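Local coordinates for protein glutamine cyclotransferase (Zymomonas mobilis, PDB 3NOL) that catalyses the cyclisation of N-terminal glutamine to pyroglutamate as a glutaminyl cyclase, built as a beta-propeller with a bound calcium ion, at residues A[46-51]-A[229-234]; A[52-57]-A[69-74]. All blocks are in the same frame, centred on the assembly; numbering follows the deposited sequence. Where two conformers were deposited one is given.

Contact 1: residues A[46-51]-A[229-234]; sequences EGFFYR and GIAWDK. With CA (calcium ion), chain B; SO4 (sulfate ion), chain D.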
loop_
_atom_site.group_PDB
_atom_site.type_symbol
_atom_site.label_atom_id
_atom_site.label_comp_id
_atom_site.label_asym_id
_atom_site.label_seq_id
_atom_site.Cartn_x
_atom_site.Cartn_y
_atom_site.Cartn_z
ATOM N N GLU A 46 0.360 5.313 4.807
ATOM C CA GLU A 46 -0.416 4.133 5.256
ATOM C C GLU A 46 -1.226 3.423 4.139
ATOM O O GLU A 46 -1.812 2.342 4.345
ATOM C CB GLU A 46 -1.380 4.512 6.381
ATOM C CG GLU A 46 -0.746 5.170 7.620
ATOM C CD GLU A 46 0.175 4.230 8.399
ATOM O OE1 GLU A 46 0.330 3.051 8.014
ATOM O OE2 GLU A 46 0.740 4.666 9.436
ATOM N N GLY A 47 -1.270 4.059 2.976
ATOM C CA GLY A 47 -2.000 3.542 1.817
ATOM C C GLY A 47 -1.473 4.297 0.615
ATOM O O GLY A 47 -1.140 5.487 0.718
ATOM N N PHE A 48 -1.318 3.599 -0.502
ATOM C CA PHE A 48 -0.618 4.192 -1.647
ATOM C C PHE A 48 -0.965 3.426 -2.904
ATOM O O PHE A 48 -0.798 2.220 -2.967
ATOM C CB PHE A 48 0.912 4.135 -1.375
ATOM C CG PHE A 48 1.767 4.782 -2.415
ATOM C CD1 PHE A 48 1.609 6.143 -2.732
ATOM C CD2 PHE A 48 2.831 4.082 -2.986
ATOM C CE1 PHE A 48 2.457 6.772 -3.679
ATOM C CE2 PHE A 48 3.683 4.706 -3.928
ATOM C CZ PHE A 48 3.494 6.041 -4.276
ATOM N N PHE A 49 -1.491 4.121 -3.902
ATOM C CA PHE A 49 -1.716 3.467 -5.190
ATOM C C PHE A 49 -1.582 4.478 -6.325
ATOM O O PHE A 49 -1.567 5.687 -6.086
ATOM C CB PHE A 49 -3.065 2.696 -5.214
ATOM C CG PHE A 49 -4.288 3.576 -5.125
ATOM C CD1 PHE A 49 -4.942 3.758 -3.906
ATOM C CD2 PHE A 49 -4.794 4.208 -6.253
ATOM C CE1 PHE A 49 -6.073 4.539 -3.815
ATOM C CE2 PHE A 49 -5.947 5.013 -6.169
ATOM C CZ PHE A 49 -6.585 5.184 -4.939
ATOM N N TYR A 50 -1.485 3.954 -7.543
ATOM C CA TYR A 50 -1.414 4.766 -8.737
ATOM C C TYR A 50 -2.732 4.621 -9.486
ATOM O O TYR A 50 -3.275 3.520 -9.641
ATOM C CB TYR A 50 -0.273 4.249 -9.597
ATOM C CG TYR A 50 -0.232 4.847 -10.997
ATOM C CD1 TYR A 50 -1.034 4.341 -12.025
ATOM C CD2 TYR A 50 0.645 5.889 -11.276
ATOM C CE1 TYR A 50 -0.964 4.886 -13.324
ATOM C CE2 TYR A 50 0.740 6.428 -12.552
ATOM C CZ TYR A 50 -0.065 5.925 -13.563
ATOM O OH TYR A 50 0.043 6.487 -14.811
ATOM N N ARG A 51 -3.277 5.737 -9.938
ATOM C CA ARG A 51 -4.490 5.687 -10.758
ATOM C C ARG A 51 -4.548 6.926 -11.610
ATOM O O ARG A 51 -4.217 8.033 -11.131
ATOM C CB ARG A 51 -5.754 5.569 -9.898
ATOM C CG ARG A 51 -7.044 5.375 -10.739
ATOM C CD ARG A 51 -8.214 4.941 -9.933
ATOM N NE ARG A 51 -9.469 4.724 -10.690
ATOM C CZ ARG A 51 -10.238 5.692 -11.201
ATOM N NH1 ARG A 51 -11.375 5.392 -11.813
ATOM N NH2 ARG A 51 -9.876 6.965 -11.116
ATOM N N GLY A 229 4.438 1.142 1.360
ATOM C CA GLY A 229 3.740 1.777 0.258
ATOM C C GLY A 229 4.309 1.294 -1.055
ATOM O O GLY A 229 5.507 1.478 -1.344
ATOM N N ILE A 230 3.425 0.657 -1.826
ATOM C CA ILE A 230 3.735 0.051 -3.110
ATOM C C ILE A 230 2.641 0.454 -4.062
ATOM O O ILE A 230 1.473 0.232 -3.732
ATOM C CB ILE A 230 3.674 -1.477 -3.048
ATOM C CG1 ILE A 230 4.506 -2.031 -1.882
ATOM C CG2 ILE A 230 4.136 -2.056 -4.400
ATOM C CD1 ILE A 230 4.274 -3.516 -1.608
ATOM N N ALA A 231 3.006 0.986 -5.235
ATOM C CA ALA A 231 1.997 1.316 -6.273
ATOM C C ALA A 231 2.451 0.785 -7.619
ATOM O O ALA A 231 3.654 0.617 -7.842
ATOM C CB ALA A 231 1.780 2.810 -6.358
ATOM N N TRP A 232 1.492 0.553 -8.511
ATOM C CA TRP A 232 1.783 -0.097 -9.772
ATOM C C TRP A 232 0.955 0.567 -10.852
ATOM O O TRP A 232 -0.253 0.718 -10.713
ATOM C CB TRP A 232 1.446 -1.585 -9.649
ATOM C CG TRP A 232 1.516 -2.394 -10.913
ATOM C CD1 TRP A 232 0.477 -3.056 -11.523
ATOM C CD2 TRP A 232 2.689 -2.678 -11.695
ATOM N NE1 TRP A 232 0.930 -3.721 -12.643
ATOM C CE2 TRP A 232 2.280 -3.505 -12.778
ATOM C CE3 TRP A 232 4.036 -2.314 -11.591
ATOM C CZ2 TRP A 232 3.183 -3.987 -13.739
ATOM C CZ3 TRP A 232 4.939 -2.795 -12.556
ATOM C CH2 TRP A 232 4.508 -3.610 -13.614
ATOM N N ASP A 233 1.645 0.957 -11.920
ATOM C CA ASP A 233 1.057 1.598 -13.074
ATOM C C ASP A 233 1.010 0.502 -14.118
ATOM O O ASP A 233 2.033 0.141 -14.712
ATOM C CB ASP A 233 1.955 2.760 -13.518
ATOM C CG ASP A 233 1.616 3.307 -14.907
ATOM O OD1 ASP A 233 2.333 4.238 -15.319
ATOM O OD2 ASP A 233 0.688 2.803 -15.576
ATOM N N LYS A 234 -0.191 -0.016 -14.331
ATOM C CA LYS A 234 -0.430 -1.155 -15.218
ATOM C C LYS A 234 -0.229 -0.775 -16.695
ATOM O O LYS A 234 0.298 -1.572 -17.496
ATOM C CB LYS A 234 -1.860 -1.662 -14.981
ATOM C CG LYS A 234 -2.324 -2.810 -15.876
ATOM C CD LYS A 234 -1.619 -4.081 -15.536
ATOM C CE LYS A 234 -2.421 -5.280 -15.979
ATOM N NZ LYS A 234 -1.584 -6.485 -15.729
HETATM CA CA CA B . -0.717 -0.069 -2.705
HETATM S S SO4 D . -3.699 -8.663 -13.732
HETATM O O1 SO4 D . -3.833 -8.322 -15.150
HETATM O O2 SO4 D . -2.507 -8.032 -13.175
HETATM O O3 SO4 D . -4.896 -8.187 -13.039
HETATM O O4 SO4 D . -3.577 -10.117 -13.570
HETATM O O HOH W 1 -1.322 1.207 -8.134
HETATM O O HOH W 2 -3.507 0.719 -9.805
HETATM O O HOH W 3 -0.831 5.020 -16.643
HETATM O O HOH W 4 -3.110 0.007 -2.768
#
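A calcium ion is gripped by F48 O at 2.3 Å and by I230 O at 2.4 Å, which draws the two carbonyl oxygens together. Water 4, E176, L177 and E178 complete the site. The two strands are the innermost strands of adjacent blades of the beta-propeller and run nearly parallel, 9° apart, beside its central axis. No clear hydrogen bond links the two strands directly; instead water 1 accepts from Y50 N at 2.8 Å and from W232 N at 2.9 Å.

Farther along, Y50 and D233 point the same way and stack, with ring and carboxylate planes 11° apart. D233 CB sits over the middle of the Y50 ring, 3.6 Å from its centroid. With CG anti to the backbone N (chi1 170°), Y50 lays its ring along the aspartate. Water 3 accepts from Y50 OH and donates to D233 OD2, while OD1 forms a salt bridge with R238. A leucine in place of Y50 would probably leave the D233 carboxylate without its flat cover and water 3 without its phenol donor. Toward the calcium end, the methyl A231 CB meets F48 CE2, at 3.6 Å.

Contact 2: residues A[52-57]-A[69-74]; sequences NGYFYE and KVDIES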
loop_
_atom_site.group_PDB
_atom_site.type_symbol
_atom_site.label_atom_id
_atom_site.label_comp_id
_atom_site.label_asym_id
_atom_site.label_seq_id
_atom_site.Cartn_x
_atom_site.Cartn_y
_atom_site.Cartn_z
ATOM N N ASN A 52 -4.955 6.734 -12.870
ATOM C CA ASN A 52 -5.155 7.831 -13.823
ATOM C C ASN A 52 -3.992 8.836 -13.861
ATOM O O ASN A 52 -4.195 10.062 -13.886
ATOM C CB ASN A 52 -6.520 8.515 -13.616
ATOM C CG ASN A 52 -6.723 9.043 -12.195
ATOM O OD1 ASN A 52 -6.287 10.137 -11.848
ATOM N ND2 ASN A 52 -7.398 8.258 -11.373
ATOM N N GLY A 53 -2.774 8.293 -13.853
ATOM C CA GLY A 53 -1.567 9.102 -13.978
ATOM C C GLY A 53 -1.055 9.748 -12.705
ATOM O O GLY A 53 0.013 10.377 -12.722
ATOM N N TYR A 54 -1.784 9.572 -11.600
ATOM C CA TYR A 54 -1.421 10.183 -10.320
ATOM C C TYR A 54 -1.228 9.171 -9.195
ATOM O O TYR A 54 -1.683 8.033 -9.301
ATOM C CB TYR A 54 -2.466 11.245 -9.925
ATOM C CG TYR A 54 -2.331 12.473 -10.780
ATOM C CD1 TYR A 54 -1.649 13.605 -10.310
ATOM C CD2 TYR A 54 -2.830 12.486 -12.095
ATOM C CE1 TYR A 54 -1.498 14.729 -11.120
ATOM C CE2 TYR A 54 -2.674 13.610 -12.912
ATOM C CZ TYR A 54 -2.006 14.716 -12.417
ATOM O OH TYR A 54 -1.841 15.841 -13.198
ATOM N N PHE A 55 -0.548 9.595 -8.127
ATOM C CA PHE A 55 -0.545 8.819 -6.885
ATOM C C PHE A 55 -1.751 9.214 -6.040
ATOM O O PHE A 55 -2.132 10.407 -5.996
ATOM C CB PHE A 55 0.705 9.120 -6.043
ATOM C CG PHE A 55 1.994 8.626 -6.646
ATOM C CD1 PHE A 55 2.036 7.447 -7.399
ATOM C CD2 PHE A 55 3.185 9.299 -6.388
ATOM C CE1 PHE A 55 3.241 6.999 -7.950
ATOM C CE2 PHE A 55 4.411 8.845 -6.919
ATOM C CZ PHE A 55 4.435 7.705 -7.697
ATOM N N TYR A 56 -2.312 8.240 -5.338
ATOM C CA TYR A 56 -3.262 8.526 -4.249
ATOM C C TYR A 56 -2.646 7.963 -2.978
ATOM O O TYR A 56 -2.178 6.823 -2.966
ATOM C CB TYR A 56 -4.620 7.892 -4.534
ATOM C CG TYR A 56 -5.392 8.673 -5.577
ATOM C CD1 TYR A 56 -6.338 9.627 -5.189
ATOM C CD2 TYR A 56 -5.165 8.470 -6.946
ATOM C CE1 TYR A 56 -7.059 10.370 -6.144
ATOM C CE2 TYR A 56 -5.884 9.203 -7.917
ATOM C CZ TYR A 56 -6.829 10.142 -7.498
ATOM O OH TYR A 56 -7.522 10.871 -8.455
ATOM N N GLU A 57 -2.606 8.788 -1.947
ATOM C CA GLU A 57 -1.930 8.427 -0.715
ATOM C C GLU A 57 -2.797 8.720 0.502
ATOM O O GLU A 57 -3.428 9.780 0.588
ATOM C CB GLU A 57 -0.613 9.195 -0.610
ATOM C CG GLU A 57 0.381 8.629 0.424
ATOM C CD GLU A 57 1.730 9.381 0.448
ATOM O OE1 GLU A 57 1.976 10.225 -0.447
ATOM O OE2 GLU A 57 2.533 9.091 1.365
ATOM N N LYS A 69 -4.456 13.361 -3.478
ATOM C CA LYS A 69 -4.055 13.101 -4.860
ATOM C C LYS A 69 -2.757 13.866 -5.110
ATOM O O LYS A 69 -2.705 15.073 -4.883
ATOM C CB LYS A 69 -5.130 13.613 -5.823
ATOM C CG LYS A 69 -4.812 13.340 -7.260
ATOM C CD LYS A 69 -5.959 13.845 -8.175
ATOM C CE LYS A 69 -5.643 13.626 -9.658
ATOM N NZ LYS A 69 -6.738 14.152 -10.554
ATOM N N VAL A 70 -1.732 13.163 -5.593
ATOM C CA VAL A 70 -0.373 13.697 -5.649
ATOM C C VAL A 70 0.235 13.585 -7.062
ATOM O O VAL A 70 0.199 12.509 -7.696
ATOM C CB VAL A 70 0.538 12.955 -4.604
ATOM C CG1 VAL A 70 1.965 13.419 -4.697
ATOM C CG2 VAL A 70 0.036 13.136 -3.214
ATOM N N ASP A 71 0.765 14.714 -7.541
ATOM C CA ASP A 71 1.545 14.776 -8.785
ATOM C C ASP A 71 2.820 13.961 -8.618
ATOM O O ASP A 71 3.579 14.194 -7.666
ATOM C CB ASP A 71 1.937 16.227 -9.100
ATOM C CG ASP A 71 2.734 16.339 -10.386
ATOM O OD1 ASP A 71 2.166 16.115 -11.470
ATOM O OD2 ASP A 71 3.947 16.622 -10.305
ATOM N N ILE A 72 3.040 13.001 -9.515
ATOM C CA ILE A 72 4.183 12.083 -9.392
ATOM C C ILE A 72 5.517 12.828 -9.416
ATOM O O ILE A 72 6.364 12.642 -8.535
ATOM C CB ILE A 72 4.180 10.965 -10.472
ATOM C CG1 ILE A 72 2.962 10.051 -10.287
ATOM C CG2 ILE A 72 5.483 10.145 -10.398
ATOM C CD1 ILE A 72 2.788 8.992 -11.367
ATOM N N GLU A 73 5.698 13.661 -10.445
ATOM C CA GLU A 73 6.991 14.320 -10.698
ATOM C C GLU A 73 7.441 15.277 -9.595
ATOM O O GLU A 73 8.638 15.381 -9.313
ATOM C CB GLU A 73 6.931 15.059 -12.041
ATOM C CG GLU A 73 7.104 14.114 -13.213
ATOM C CD GLU A 73 6.770 14.735 -14.562
ATOM O OE1 GLU A 73 6.459 15.946 -14.642
ATOM O OE2 GLU A 73 6.823 13.985 -15.557
ATOM N N SER A 74 6.482 15.971 -8.977
ATOM C CA SER A 74 6.789 17.019 -8.001
ATOM C C SER A 74 6.517 16.581 -6.561
ATOM O O SER A 74 7.019 17.198 -5.617
ATOM C CB SER A 74 5.968 18.278 -8.296
ATOM O OG SER A 74 4.598 18.064 -7.982
HETATM O O HOH W 5 1.377 12.662 -11.845
#
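F55 and I72 form the tightly packed part of this contact. Methylene CG1 of I72 stands over the centre of the F55 ring, 3.7 Å from the centroid and 5° off the normal. The two side chains meet at about a right angle; CG1 sits over the face while I72 CG2 reaches the far end of the ring, 3.8 Å from F55 CZ. F55 has CG anti to its carbonyl carbon (chi1 -68°), a turn that sets the ring against I72. The F48 ring and the edge-to-face F240 ring also meet F55.

In the backbone next to this packing, F55 and V70 are an antiparallel hydrogen-bonded pair. V70 N donates to F55 O at 2.8 Å and fairly straight (162°), and F55 N returns a bond to V70 O. The pair belongs to the hairpin of strands 54-61 and 64-70, the second and third strands of a propeller blade.

The K69 and Y54 side is looser and partly exposed, although Y56 beside it is buried. There K69, fully extended, runs alongside Y56, whose OH lies 3.4 Å from K69 CD, and carries its ammonium over a face of the Y54 ring, a cation-pi contact with NZ 4.7 Å from the centroid. Water 5 lies against the opposite face of that ring, donating to G53 O at 2.8 Å and accepting from I72 N at 2.9 Å. Beyond it the chain turns in an Asx motif: D71 OD2 accepts from both S74 N and S74 OG, which approach from opposite faces of the carboxylate plane.

Overall arrangement
Contact 2 lies within one blade and contact 1 joins that blade to its neighbour; their centres are 9 Å apart. Strands 44-51 and 54-61 are adjacent in the sheet, and F49 O and Y56 N, 2.8 Å apart, probably share a hydrogen bond. Side chains of the two contacts also touch: F48 CE1 packs 3.5 Å from F55 CG, and Y50 CE2 comes equally near I72 CD1. F48, whose carbonyl oxygen binds the calcium ion, is thus backed by F55 of the hairpin, which binds no metal itself; the side chain of Y56 is about 9 Å from the ion. Along the chain, contact 2 lies in the 177 residues between the two segments of contact 1.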